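Local coordinates for protein D-alanyl-lipoteichoic acid synthetase (Streptococcus pneumoniae, PDB 3BMA) that probably takes part in the D-alanylation of lipoteichoic acid at the cell membrane, as a DltD family member related to the SGNH hydrolases, at residues C[76-81]-C[122-127]; C[301-306]-C[347-352]; C[220-225]-C[359-364]; C[273-278]-C[322-327]. The protein carries 1 engineered substitution. All coordinates share one frame; numbering follows the deposited sequence. Where two conformers were deposited one is given.

In the fold
All four contacts lie in the α/β fold built round a parallel sheet. Contact 1 joins the loop after strand 72-76 to helix 118-124, and its nearest atoms lie about 7 Å from those of contact 2 and also of contact 4. Contact 2 involves the loop that carries D348 and H351; the H351 side chain touches S50, just after strand 43-47, consistent with the active-site region of an SGNH hydrolase fold. Contacts 2 and 3 meet directly, L352 CD2 packing 3.9 Å from F360 CD1. Contacts 1 and 3 lie on opposite sides of the chain's centre, with their own centres about 30 Å apart. Segments of contacts 2 and 4 alternate along the chain.

Contact 1. Residues C[76-81]-C[122-127]; sequences LGQGGA and QQYFNG
Y124, at the end of helix 118-124, reaches across to Q78, G79 and A81 in the loop that leaves strand 72-76, the outermost strand, within this chain, of the parallel sheet in this SGNH-like α/β fold. The loop folds as a type II β turn from Q78 to A81, closed by the backbone bond from A81 N to Q78 O. At the root of the tyrosine, CG stands anti to its own carbonyl carbon (chi1 -40°), and this carries the ring from CB toward the turn. Further out the two borders of the ring meet different residues. CD2 lies 4.0 Å from A81 CB, an apolar touch, while CE1 comes within 3.6 Å of Q78 CB. The Q78 side chain crosses the tyrosine at about a right angle, then bends back at chi2 so that its NE2 bonds G77 O, 3.2 Å away, on a carbonyl lone pair. On one face of the ring sits Q123 CB, and I23 of helix 23-27 also packs on Y124. A glycerol, probably from the crystallisation liquor, is bound near G79 and may mark a pocket. At the tip the hydroxyl fastens the helix end to the turn: Y124 OH donates to G79 O at 2.6 Å, with the acceptor close to the ring plane and the donor tilted 18° from the carbonyl plane.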
loop_
_atom_site.group_PDB
_atom_site.type_symbol
_atom_site.label_atom_id
_atom_site.label_comp_id
_atom_site.label_asym_id
_atom_site.label_seq_id
_atom_site.Cartn_x
_atom_site.Cartn_y
_atom_site.Cartn_z
ATOM N N LEU C 76 -24.081 15.987 -24.531
ATOM C CA LEU C 76 -23.421 16.081 -23.241
ATOM C C LEU C 76 -23.637 17.441 -22.599
ATOM O O LEU C 76 -22.876 18.383 -22.834
ATOM C CB LEU C 76 -21.926 15.796 -23.389
ATOM C CG LEU C 76 -21.535 14.359 -23.730
ATOM C CD1 LEU C 76 -20.190 14.328 -24.426
ATOM C CD2 LEU C 76 -21.525 13.486 -22.482
ATOM N N GLY C 77 -24.677 17.540 -21.779
ATOM C CA GLY C 77 -24.939 18.762 -21.040
ATOM C C GLY C 77 -26.265 18.805 -20.315
ATOM O O GLY C 77 -27.221 18.127 -20.694
ATOM N N GLN C 78 -26.302 19.614 -19.260
ATOM C CA GLN C 78 -27.517 19.899 -18.506
ATOM C C GLN C 78 -27.498 21.363 -18.064
ATOM O O GLN C 78 -26.508 22.062 -18.277
ATOM C CB GLN C 78 -27.613 18.978 -17.286
ATOM C CG GLN C 78 -28.138 17.575 -17.546
ATOM C CD GLN C 78 -29.612 17.571 -17.877
ATOM O OE1 GLN C 78 -30.460 17.617 -16.988
ATOM N NE2 GLN C 78 -29.926 17.521 -19.163
ATOM N N GLY C 79 -28.587 21.817 -17.447
ATOM C CA GLY C 79 -28.710 23.202 -16.983
ATOM C C GLY C 79 -27.631 23.621 -16.003
ATOM O O GLY C 79 -27.407 22.956 -14.992
ATOM N N GLY C 80 -26.942 24.714 -16.319
ATOM C CA GLY C 80 -25.920 25.263 -15.433
ATOM C C GLY C 80 -24.527 24.693 -15.619
ATOM O O GLY C 80 -23.584 25.141 -14.966
ATOM N N ALA C 81 -24.390 23.704 -16.500
ATOM C CA ALA C 81 -23.080 23.130 -16.803
ATOM C C ALA C 81 -22.323 24.039 -17.764
ATOM O O ALA C 81 -22.829 24.387 -18.836
ATOM C CB ALA C 81 -23.217 21.723 -17.382
ATOM N N GLN C 122 -22.416 20.830 -8.558
ATOM C CA GLN C 122 -22.445 19.718 -7.600
ATOM C C GLN C 122 -23.137 18.469 -8.131
ATOM O O GLN C 122 -22.780 17.345 -7.765
ATOM C CB GLN C 122 -23.182 20.154 -6.332
ATOM C CG GLN C 122 -22.407 21.075 -5.420
ATOM C CD GLN C 122 -23.268 21.717 -4.344
ATOM O OE1 GLN C 122 -22.750 22.352 -3.425
ATOM N NE2 GLN C 122 -24.584 21.554 -4.450
ATOM N N GLN C 123 -24.133 18.684 -8.985
ATOM C CA GLN C 123 -24.933 17.608 -9.535
ATOM C C GLN C 123 -24.190 16.785 -10.583
ATOM O O GLN C 123 -24.472 15.598 -10.747
ATOM C CB GLN C 123 -26.229 18.170 -10.119
ATOM C CG GLN C 123 -27.093 18.909 -9.101
ATOM C CD GLN C 123 -28.381 19.451 -9.701
ATOM O OE1 GLN C 123 -29.153 18.715 -10.323
ATOM N NE2 GLN C 123 -28.623 20.745 -9.510
ATOM N N TYR C 124 -23.235 17.404 -11.275
ATOM C CA TYR C 124 -22.600 16.767 -12.433
ATOM C C TYR C 124 -21.156 16.322 -12.173
ATOM O O TYR C 124 -20.531 15.685 -13.022
ATOM C CB TYR C 124 -22.691 17.673 -13.674
ATOM C CG TYR C 124 -24.017 18.405 -13.829
ATOM C CD1 TYR C 124 -25.231 17.711 -13.844
ATOM C CD2 TYR C 124 -24.053 19.791 -13.975
ATOM C CE1 TYR C 124 -26.440 18.381 -13.974
ATOM C CE2 TYR C 124 -25.258 20.471 -14.116
ATOM C CZ TYR C 124 -26.448 19.761 -14.110
ATOM O OH TYR C 124 -27.648 20.427 -14.249
ATOM N N PHE C 125 -20.638 16.653 -10.994
ATOM C CA PHE C 125 -19.307 16.227 -10.578
ATOM C C PHE C 125 -19.431 15.053 -9.606
ATOM O O PHE C 125 -20.005 15.195 -8.520
ATOM C CB PHE C 125 -18.563 17.401 -9.933
ATOM C CG PHE C 125 -17.124 17.111 -9.589
ATOM C CD1 PHE C 125 -16.146 17.101 -10.573
ATOM C CD2 PHE C 125 -16.747 16.873 -8.277
ATOM C CE1 PHE C 125 -14.820 16.842 -10.260
ATOM C CE2 PHE C 125 -15.421 16.618 -7.948
ATOM C CZ PHE C 125 -14.454 16.600 -8.943
ATOM N N ASN C 126 -18.919 13.891 -10.007
ATOM C CA ASN C 126 -18.869 12.730 -9.120
ATOM C C ASN C 126 -17.439 12.409 -8.680
ATOM O O ASN C 126 -16.501 13.090 -9.093
ATOM C CB ASN C 126 -19.567 11.506 -9.748
ATOM C CG ASN C 126 -18.898 11.016 -11.028
ATOM O OD1 ASN C 126 -17.794 11.432 -11.382
ATOM N ND2 ASN C 126 -19.571 10.106 -11.724
ATOM N N GLY C 127 -17.287 11.368 -7.861
ATOM C CA GLY C 127 -15.977 10.904 -7.395
ATOM C C GLY C 127 -15.104 10.256 -8.450
ATOM O O GLY C 127 -13.879 10.226 -8.321
#

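Contact 2. Residues C[301-306]-C[347-352]; sequences KKWMDY and KDTIHL
D348 OD1 accepts two backbone N-H groups, I350 N at 3.1 Å and H351 N at 2.9 Å, in the loop carrying T349, which lies over the W303 indole. The I350 bond is the straighter, at 165°, and makes an Asx turn; that from H351, three residues on, makes an Asx motif. The other oxygen, D348 OD2, uses its syn lone pair for H351 ND1, 3.1 Å away and nearly in the imidazole plane, which restrains the rotation of the ring. I350 CG1 sits over the centre of one imidazole face. D348 and H351, on the loop before helix 355-369, are consistent with the DxxH motif of SGNH hydrolases. Across the contact, T349 CB is 4.3 Å from the centroid of the five-membered ring of W303, on helix 301-307, a CH-pi contact over the face. With OG1 anti to the backbone N (chi1 171°), the hydroxyl lies over the indole; T349 OG1 is 3.1 Å from W303 NE1, at too poor an angle for a hydrogen bond.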
loop_
_atom_site.group_PDB
_atom_site.type_symbol
_atom_site.label_atom_id
_atom_site.label_comp_id
_atom_site.label_asym_id
_atom_site.label_seq_id
_atom_site.Cartn_x
_atom_site.Cartn_y
_atom_site.Cartn_z
ATOM N N LYS C 301 -33.374 39.223 -29.564
ATOM C CA LYS C 301 -33.197 40.678 -29.714
ATOM C C LYS C 301 -34.373 41.474 -29.154
ATOM O O LYS C 301 -34.175 42.531 -28.544
ATOM C CB LYS C 301 -32.937 41.051 -31.179
ATOM C CG LYS C 301 -32.605 42.528 -31.429
ATOM C CD LYS C 301 -32.149 42.784 -32.863
ATOM C CE LYS C 301 -30.630 42.937 -32.969
ATOM N NZ LYS C 301 -29.862 41.703 -32.622
ATOM N N LYS C 302 -35.585 40.950 -29.352
ATOM C CA LYS C 302 -36.790 41.582 -28.817
ATOM C C LYS C 302 -36.820 41.515 -27.294
ATOM O O LYS C 302 -37.376 42.404 -26.641
ATOM C CB LYS C 302 -38.058 40.969 -29.418
ATOM C CG LYS C 302 -38.386 41.495 -30.810
ATOM C CD LYS C 302 -39.798 41.129 -31.240
ATOM C CE LYS C 302 -40.091 41.644 -32.640
ATOM N NZ LYS C 302 -41.468 41.299 -33.087
ATOM N N TRP C 303 -36.204 40.472 -26.739
ATOM C CA TRP C 303 -36.039 40.334 -25.300
ATOM C C TRP C 303 -34.981 41.295 -24.779
ATOM O O TRP C 303 -35.186 41.947 -23.754
ATOM C CB TRP C 303 -35.671 38.896 -24.932
ATOM C CG TRP C 303 -35.035 38.750 -23.574
ATOM C CD1 TRP C 303 -33.730 38.448 -23.309
ATOM C CD2 TRP C 303 -35.674 38.923 -22.298
ATOM N NE1 TRP C 303 -33.515 38.408 -21.952
ATOM C CE2 TRP C 303 -34.690 38.698 -21.306
ATOM C CE3 TRP C 303 -36.980 39.244 -21.895
ATOM C CZ2 TRP C 303 -34.970 38.784 -19.936
ATOM C CZ3 TRP C 303 -37.258 39.328 -20.535
ATOM C CH2 TRP C 303 -36.255 39.099 -19.571
ATOM N N MET C 304 -33.857 41.378 -25.489
ATOM C CA MET C 304 -32.719 42.176 -25.037
ATOM C C MET C 304 -32.961 43.689 -25.159
ATOM O O MET C 304 -32.370 44.474 -24.415
ATOM C CB MET C 304 -31.405 41.698 -25.688
ATOM C CG MET C 304 -30.896 42.453 -26.907
ATOM S SD MET C 304 -29.229 41.890 -27.354
ATOM C CE MET C 304 -29.617 40.419 -28.267
ATOM N N ASP C 305 -33.837 44.078 -26.086
ATOM C CA ASP C 305 -34.314 45.458 -26.192
ATOM C C ASP C 305 -35.222 45.800 -25.015
ATOM O O ASP C 305 -35.159 46.908 -24.479
ATOM C CB ASP C 305 -35.068 45.682 -27.510
ATOM C CG ASP C 305 -34.141 45.766 -28.717
ATOM O OD1 ASP C 305 -32.927 46.012 -28.544
ATOM O OD2 ASP C 305 -34.640 45.591 -29.850
ATOM N N TYR C 306 -36.057 44.837 -24.623
ATOM C CA TYR C 306 -36.955 44.987 -23.477
ATOM C C TYR C 306 -36.191 45.015 -22.154
ATOM O O TYR C 306 -36.447 45.873 -21.308
ATOM C CB TYR C 306 -38.013 43.874 -23.457
ATOM C CG TYR C 306 -39.096 44.078 -22.415
ATOM C CD1 TYR C 306 -40.172 44.933 -22.661
ATOM C CD2 TYR C 306 -39.046 43.419 -21.183
ATOM C CE1 TYR C 306 -41.170 45.128 -21.708
ATOM C CE2 TYR C 306 -40.039 43.609 -20.223
ATOM C CZ TYR C 306 -41.097 44.466 -20.493
ATOM O OH TYR C 306 -42.083 44.660 -19.555
ATOM N N LYS C 347 -35.547 29.523 -29.500
ATOM C CA LYS C 347 -36.593 28.755 -28.823
ATOM C C LYS C 347 -37.115 29.537 -27.613
ATOM O O LYS C 347 -38.319 29.557 -27.347
ATOM C CB LYS C 347 -36.070 27.372 -28.408
ATOM C CG LYS C 347 -37.064 26.500 -27.630
ATOM C CD LYS C 347 -38.173 25.922 -28.515
ATOM C CE LYS C 347 -37.933 24.451 -28.844
ATOM N NZ LYS C 347 -36.778 24.247 -29.753
ATOM N N ASP C 348 -36.200 30.180 -26.893
ATOM C CA ASP C 348 -36.554 31.014 -25.746
ATOM C C ASP C 348 -35.720 32.304 -25.694
ATOM O O ASP C 348 -35.580 32.991 -26.702
ATOM C CB ASP C 348 -36.491 30.213 -24.431
ATOM C CG ASP C 348 -35.224 29.378 -24.287
ATOM O OD1 ASP C 348 -34.109 29.938 -24.387
ATOM O OD2 ASP C 348 -35.351 28.156 -24.042
ATOM N N THR C 349 -35.185 32.635 -24.525
ATOM C CA THR C 349 -34.384 33.844 -24.356
ATOM C C THR C 349 -32.929 33.668 -24.813
ATOM O O THR C 349 -32.310 34.613 -25.313
ATOM C CB THR C 349 -34.436 34.373 -22.887
ATOM O OG1 THR C 349 -33.480 35.422 -22.711
ATOM C CG2 THR C 349 -34.131 33.270 -21.876
ATOM N N ILE C 350 -32.391 32.461 -24.643
ATOM C CA ILE C 350 -30.955 32.224 -24.806
ATOM C C ILE C 350 -30.599 30.986 -25.633
ATOM O O ILE C 350 -29.447 30.828 -26.046
ATOM C CB ILE C 350 -30.226 32.146 -23.429
ATOM C CG1 ILE C 350 -30.964 31.199 -22.472
ATOM C CG2 ILE C 350 -30.044 33.550 -22.828
ATOM C CD1 ILE C 350 -30.175 30.816 -21.235
ATOM N N HIS C 351 -31.581 30.122 -25.879
ATOM C CA HIS C 351 -31.328 28.844 -26.546
ATOM C C HIS C 351 -31.744 28.816 -28.004
ATOM O O HIS C 351 -32.819 29.305 -28.360
ATOM C CB HIS C 351 -32.004 27.689 -25.802
ATOM C CG HIS C 351 -31.522 27.516 -24.396
ATOM N ND1 HIS C 351 -32.379 27.454 -23.319
ATOM C CD2 HIS C 351 -30.270 27.414 -23.890
ATOM C CE1 HIS C 351 -31.676 27.312 -22.210
ATOM N NE2 HIS C 351 -30.394 27.285 -22.530
ATOM N N LEU C 352 -30.873 28.234 -28.830
ATOM C CA LEU C 352 -31.171 27.925 -30.228
ATOM C C LEU C 352 -32.342 26.965 -30.312
ATOM O O LEU C 352 -32.493 26.076 -29.473
ATOM C CB LEU C 352 -29.959 27.281 -30.911
ATOM C CG LEU C 352 -29.083 28.042 -31.912
ATOM C CD1 LEU C 352 -28.549 29.343 -31.351
ATOM C CD2 LEU C 352 -27.929 27.154 -32.360
#

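Contact 3. Residues C[220-225]-C[359-364]; sequences FSYQAI and AFDKAV
The first turn of helix 222-235 packs against helix 355-369, with Y222 laid between F220 of its own segment and K362 of the other. K362 CG rests over one face of the Y222 ring, 3.8 Å from its centroid and only 17° off its normal, a CH-pi contact; F220 CZ covers the opposite face toward the rim. The lysine chain runs extended past the ring in the reverse direction, bringing K362 CE 3.7 Å from Y222 CG. Beyond the ring K362 NZ donates to a water at 2.9 Å, which in turn makes a weak bond to Y222 O. At the phenol tip Y222 OH gives a weak hydrogen bond of 2.8 Å to D361 OD2, the carboxylate plane turned 56° from the ring. D361 is held more strongly by R69, whose NH1 forms a salt bridge with OD1. F220 CZ also comes within 3.9 Å of D361 OD2. S221 is the N-cap of the helix, its OG accepting from A224 N at 3.1 Å. Through F360 and V364, helix 355-369 also packs on I295 of strand 291-296, the helix-on-sheet layering typical of the SGNH hydrolase α/β fold.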
loop_
_atom_site.group_PDB
_atom_site.type_symbol
_atom_site.label_atom_id
_atom_site.label_comp_id
_atom_site.label_asym_id
_atom_site.label_seq_id
_atom_site.Cartn_x
_atom_site.Cartn_y
_atom_site.Cartn_z
ATOM N N PHE C 220 -33.869 14.829 -48.026
ATOM C CA PHE C 220 -33.260 15.947 -47.310
ATOM C C PHE C 220 -33.113 17.203 -48.161
ATOM O O PHE C 220 -32.455 17.186 -49.206
ATOM C CB PHE C 220 -31.900 15.550 -46.715
ATOM C CG PHE C 220 -31.220 16.663 -45.956
ATOM C CD1 PHE C 220 -31.623 16.984 -44.665
ATOM C CD2 PHE C 220 -30.177 17.385 -46.532
ATOM C CE1 PHE C 220 -31.008 18.010 -43.962
ATOM C CE2 PHE C 220 -29.556 18.414 -45.836
ATOM C CZ PHE C 220 -29.973 18.726 -44.548
ATOM N N SER C 221 -33.740 18.280 -47.693
ATOM C CA SER C 221 -33.485 19.631 -48.188
ATOM C C SER C 221 -33.807 20.625 -47.075
ATOM O O SER C 221 -34.814 20.477 -46.377
ATOM C CB SER C 221 -34.298 19.932 -49.457
ATOM O OG SER C 221 -35.329 20.877 -49.224
ATOM N N TYR C 222 -32.943 21.626 -46.914
ATOM C CA TYR C 222 -33.088 22.628 -45.858
ATOM C C TYR C 222 -34.352 23.476 -45.984
ATOM O O TYR C 222 -34.942 23.847 -44.976
ATOM C CB TYR C 222 -31.863 23.542 -45.804
ATOM C CG TYR C 222 -30.656 22.931 -45.131
ATOM C CD1 TYR C 222 -29.568 22.490 -45.881
ATOM C CD2 TYR C 222 -30.599 22.798 -43.743
ATOM C CE1 TYR C 222 -28.453 21.933 -45.270
ATOM C CE2 TYR C 222 -29.489 22.241 -43.122
ATOM C CZ TYR C 222 -28.420 21.809 -43.892
ATOM O OH TYR C 222 -27.317 21.255 -43.285
ATOM N N GLN C 223 -34.757 23.773 -47.216
ATOM C CA GLN C 223 -35.944 24.594 -47.467
ATOM C C GLN C 223 -37.254 23.846 -47.187
ATOM O O GLN C 223 -38.213 24.443 -46.691
ATOM C CB GLN C 223 -35.930 25.154 -48.897
ATOM C CG GLN C 223 -36.885 26.328 -49.135
ATOM C CD GLN C 223 -36.594 27.524 -48.239
ATOM O OE1 GLN C 223 -35.492 28.076 -48.252
ATOM N NE2 GLN C 223 -37.589 27.933 -47.458
ATOM N N ALA C 224 -37.286 22.550 -47.503
ATOM C CA ALA C 224 -38.466 21.715 -47.254
ATOM C C ALA C 224 -38.680 21.483 -45.763
ATOM O O ALA C 224 -39.816 21.522 -45.285
ATOM C CB ALA C 224 -38.368 20.388 -47.995
ATOM N N ILE C 225 -37.585 21.252 -45.039
ATOM C CA ILE C 225 -37.626 21.105 -43.583
ATOM C C ILE C 225 -38.057 22.423 -42.936
ATOM O O ILE C 225 -38.882 22.417 -42.017
ATOM C CB ILE C 225 -36.273 20.601 -43.010
ATOM C CG1 ILE C 225 -35.993 19.178 -43.503
ATOM C CG2 ILE C 225 -36.265 20.626 -41.470
ATOM C CD1 ILE C 225 -34.550 18.762 -43.366
ATOM N N ALA C 359 -29.675 26.630 -39.263
ATOM C CA ALA C 359 -28.455 27.407 -39.459
ATOM C C ALA C 359 -27.273 26.707 -38.794
ATOM O O ALA C 359 -26.170 26.685 -39.343
ATOM C CB ALA C 359 -28.626 28.809 -38.897
ATOM N N PHE C 360 -27.532 26.149 -37.609
ATOM C CA PHE C 360 -26.594 25.321 -36.843
ATOM C C PHE C 360 -26.117 24.148 -37.704
ATOM O O PHE C 360 -24.909 23.929 -37.845
ATOM C CB PHE C 360 -27.292 24.847 -35.552
ATOM C CG PHE C 360 -26.507 23.864 -34.719
ATOM C CD1 PHE C 360 -25.675 24.310 -33.697
ATOM C CD2 PHE C 360 -26.654 22.488 -34.907
ATOM C CE1 PHE C 360 -24.972 23.403 -32.901
ATOM C CE2 PHE C 360 -25.945 21.575 -34.121
ATOM C CZ PHE C 360 -25.104 22.037 -33.115
ATOM N N ASP C 361 -27.071 23.428 -38.299
ATOM C CA ASP C 361 -26.786 22.273 -39.155
ATOM C C ASP C 361 -25.916 22.597 -40.377
ATOM O O ASP C 361 -25.045 21.810 -40.740
ATOM C CB ASP C 361 -28.091 21.611 -39.602
ATOM C CG ASP C 361 -27.886 20.192 -40.091
ATOM O OD1 ASP C 361 -27.170 19.422 -39.418
ATOM O OD2 ASP C 361 -28.449 19.839 -41.144
ATOM N N LYS C 362 -26.140 23.763 -40.983
ATOM C CA LYS C 362 -25.403 24.194 -42.180
ATOM C C LYS C 362 -23.901 24.402 -41.949
ATOM O O LYS C 362 -23.116 24.372 -42.899
ATOM C CB LYS C 362 -26.021 25.467 -42.773
ATOM C CG LYS C 362 -27.330 25.245 -43.521
ATOM C CD LYS C 362 -28.061 26.556 -43.761
ATOM C CE LYS C 362 -29.516 26.321 -44.130
ATOM N NZ LYS C 362 -30.339 27.554 -43.991
ATOM N N ALA C 363 -23.510 24.614 -40.695
ATOM C CA ALA C 363 -22.100 24.747 -40.341
ATOM C C ALA C 363 -21.552 23.459 -39.731
ATOM O O ALA C 363 -20.379 23.125 -39.915
ATOM C CB ALA C 363 -21.896 25.920 -39.392
ATOM N N VAL C 364 -22.414 22.737 -39.017
ATOM C CA VAL C 364 -21.995 21.565 -38.245
ATOM C C VAL C 364 -21.977 20.281 -39.087
ATOM O O VAL C 364 -20.973 19.563 -39.089
ATOM C CB VAL C 364 -22.834 21.417 -36.937
ATOM C CG1 VAL C 364 -22.553 20.112 -36.234
ATOM C CG2 VAL C 364 -22.535 22.570 -35.996
HETATM O O HOH W 1 -33.009 26.547 -44.120
#

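Contact 4. Residues C[273-278]-C[322-327]; sequences PEYNDL and RYQLES
Hydrogen bonding across the contact is carried by the amide of Q324, whose NE2 donates to Y275 O at 2.9 Å. The bond is almost straight (172°), and the acceptor lies in the amide plane. An extended chain, with CG anti to the backbone N (chi1 -167°), takes the amide toward helix 274-287. Both ends of this buried amide have further partners: NE2 also bonds Q279 OE1, and OE1 accepts from W388 NE1, which together hold the group's rotation. Y275 OH, at the far end of its ring, is bonded to Y269 O. The helices joined here, 274-287 and 311-326, lead into neighbouring strands 291-296 and 333-335 of the parallel sheet; their short segments run nearly parallel, 18° apart, with axes 11.4 Å from each other. In the packing, Y275 CD2 meets Q324 OE1 edge-on at 3.7 Å. L278 CD2 lies 3.4 Å from Q324 OE1 as leucine and glutamine pass each other antiparallel. Apolar contact is slighter, L278 CD2 standing 4.4 Å from L325 CD2. Among charged groups, a salt bridge links R322 NH2 to E326 OE2 at 3.3 Å one helical turn on, while R322 NH1 pairs with D335.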
loop_
_atom_site.group_PDB
_atom_site.type_symbol
_atom_site.label_atom_id
_atom_site.label_comp_id
_atom_site.label_asym_id
_atom_site.label_seq_id
_atom_site.Cartn_x
_atom_site.Cartn_y
_atom_site.Cartn_z
ATOM N N PRO C 273 -14.757 34.658 -14.454
ATOM C CA PRO C 273 -13.870 33.502 -14.248
ATOM C C PRO C 273 -14.056 32.406 -15.312
ATOM O O PRO C 273 -13.190 31.544 -15.463
ATOM C CB PRO C 273 -14.279 32.993 -12.859
ATOM C CG PRO C 273 -15.684 33.438 -12.691
ATOM C CD PRO C 273 -15.786 34.753 -13.398
ATOM N N GLU C 274 -15.172 32.460 -16.043
ATOM C CA GLU C 274 -15.480 31.535 -17.139
ATOM C C GLU C 274 -14.488 31.619 -18.315
ATOM O O GLU C 274 -14.350 30.664 -19.085
ATOM C CB GLU C 274 -16.926 31.757 -17.610
ATOM C CG GLU C 274 -17.456 30.816 -18.705
ATOM C CD GLU C 274 -17.630 29.378 -18.258
ATOM O OE1 GLU C 274 -17.878 29.132 -17.060
ATOM O OE2 GLU C 274 -17.534 28.486 -19.122
ATOM N N TYR C 275 -13.800 32.753 -18.446
ATOM C CA TYR C 275 -12.716 32.890 -19.420
ATOM C C TYR C 275 -11.523 32.003 -19.059
ATOM O O TYR C 275 -10.876 31.439 -19.945
ATOM C CB TYR C 275 -12.265 34.349 -19.548
ATOM C CG TYR C 275 -13.262 35.251 -20.239
ATOM C CD1 TYR C 275 -14.049 36.136 -19.509
ATOM C CD2 TYR C 275 -13.412 35.227 -21.626
ATOM C CE1 TYR C 275 -14.970 36.968 -20.138
ATOM C CE2 TYR C 275 -14.326 36.053 -22.263
ATOM C CZ TYR C 275 -15.101 36.919 -21.514
ATOM O OH TYR C 275 -16.007 37.738 -22.140
ATOM N N ASN C 276 -11.237 31.882 -17.762
ATOM C CA ASN C 276 -10.167 31.000 -17.305
ATOM C C ASN C 276 -10.603 29.534 -17.310
ATOM O O ASN C 276 -9.776 28.650 -17.516
ATOM C CB ASN C 276 -9.665 31.381 -15.911
ATOM C CG ASN C 276 -9.279 32.842 -15.778
ATOM O OD1 ASN C 276 -9.505 33.443 -14.730
ATOM N ND2 ASN C 276 -8.677 33.412 -16.816
ATOM N N ASP C 277 -11.896 29.285 -17.083
ATOM C CA ASP C 277 -12.449 27.927 -17.116
ATOM C C ASP C 277 -12.442 27.388 -18.538
ATOM O O ASP C 277 -12.227 26.196 -18.745
ATOM C CB ASP C 277 -13.883 27.875 -16.563
ATOM C CG ASP C 277 -13.959 28.092 -15.053
ATOM O OD1 ASP C 277 -12.907 28.162 -14.380
ATOM O OD2 ASP C 277 -15.096 28.198 -14.535
ATOM N N LEU C 278 -12.693 28.271 -19.507
ATOM C CA LEU C 278 -12.662 27.925 -20.938
ATOM C C LEU C 278 -11.270 27.478 -21.370
ATOM O O LEU C 278 -11.133 26.558 -22.170
ATOM C CB LEU C 278 -13.144 29.101 -21.801
ATOM C CG LEU C 278 -13.066 29.015 -23.334
ATOM C CD1 LEU C 278 -14.043 27.982 -23.897
ATOM C CD2 LEU C 278 -13.307 30.383 -23.952
ATOM N N ARG C 322 -13.793 34.988 -29.227
ATOM C CA ARG C 322 -13.174 34.648 -30.507
ATOM C C ARG C 322 -11.661 34.838 -30.503
ATOM O O ARG C 322 -10.946 34.051 -31.110
ATOM C CB ARG C 322 -13.800 35.455 -31.643
ATOM C CG ARG C 322 -15.192 34.984 -32.085
ATOM C CD ARG C 322 -15.610 35.698 -33.365
ATOM N NE ARG C 322 -14.831 35.236 -34.514
ATOM C CZ ARG C 322 -15.345 34.662 -35.599
ATOM N NH1 ARG C 322 -16.652 34.495 -35.719
ATOM N NH2 ARG C 322 -14.547 34.267 -36.579
ATOM N N TYR C 323 -11.177 35.865 -29.807
ATOM C CA TYR C 323 -9.738 36.094 -29.695
ATOM C C TYR C 323 -9.028 34.968 -28.948
ATOM O O TYR C 323 -7.970 34.518 -29.376
ATOM C CB TYR C 323 -9.422 37.442 -29.047
ATOM C CG TYR C 323 -7.934 37.703 -28.932
ATOM C CD1 TYR C 323 -7.174 38.033 -30.058
ATOM C CD2 TYR C 323 -7.281 37.604 -27.701
ATOM C CE1 TYR C 323 -5.808 38.259 -29.962
ATOM C CE2 TYR C 323 -5.911 37.830 -27.594
ATOM C CZ TYR C 323 -5.183 38.160 -28.727
ATOM O OH TYR C 323 -3.832 38.384 -28.627
ATOM N N GLN C 324 -9.623 34.517 -27.843
ATOM C CA GLN C 324 -9.079 33.411 -27.050
ATOM C C GLN C 324 -8.984 32.126 -27.871
ATOM O O GLN C 324 -7.994 31.397 -27.787
ATOM C CB GLN C 324 -9.930 33.179 -25.799
ATOM C CG GLN C 324 -9.272 32.264 -24.765
ATOM C CD GLN C 324 -10.019 32.209 -23.444
ATOM O OE1 GLN C 324 -11.058 32.851 -23.266
ATOM N NE2 GLN C 324 -9.486 31.436 -22.506
ATOM N N LEU C 325 -10.011 31.870 -28.676
ATOM C CA LEU C 325 -10.032 30.714 -29.562
ATOM C C LEU C 325 -9.025 30.863 -30.703
ATOM O O LEU C 325 -8.108 30.049 -30.830
ATOM C CB LEU C 325 -11.439 30.491 -30.130
ATOM C CG LEU C 325 -12.639 30.376 -29.186
ATOM C CD1 LEU C 325 -13.918 30.157 -29.984
ATOM C CD2 LEU C 325 -12.446 29.261 -28.171
ATOM N N GLU C 326 -9.187 31.921 -31.499
ATOM C CA GLU C 326 -8.441 32.094 -32.751
ATOM C C GLU C 326 -6.954 32.393 -32.601
ATOM O O GLU C 326 -6.162 31.965 -33.441
ATOM C CB GLU C 326 -9.110 33.136 -33.648
ATOM C CG GLU C 326 -10.341 32.600 -34.349
ATOM C CD GLU C 326 -11.124 33.661 -35.093
ATOM O OE1 GLU C 326 -11.513 34.675 -34.474
ATOM O OE2 GLU C 326 -11.366 33.467 -36.303
ATOM N N SER C 327 -6.567 33.100 -31.538
ATOM C CA SER C 327 -5.147 33.392 -31.301
ATOM C C SER C 327 -4.371 32.153 -30.867
ATOM O O SER C 327 -3.142 32.167 -30.812
ATOM C CB SER C 327 -4.960 34.522 -30.282
ATOM O OG SER C 327 -5.285 34.100 -28.972
#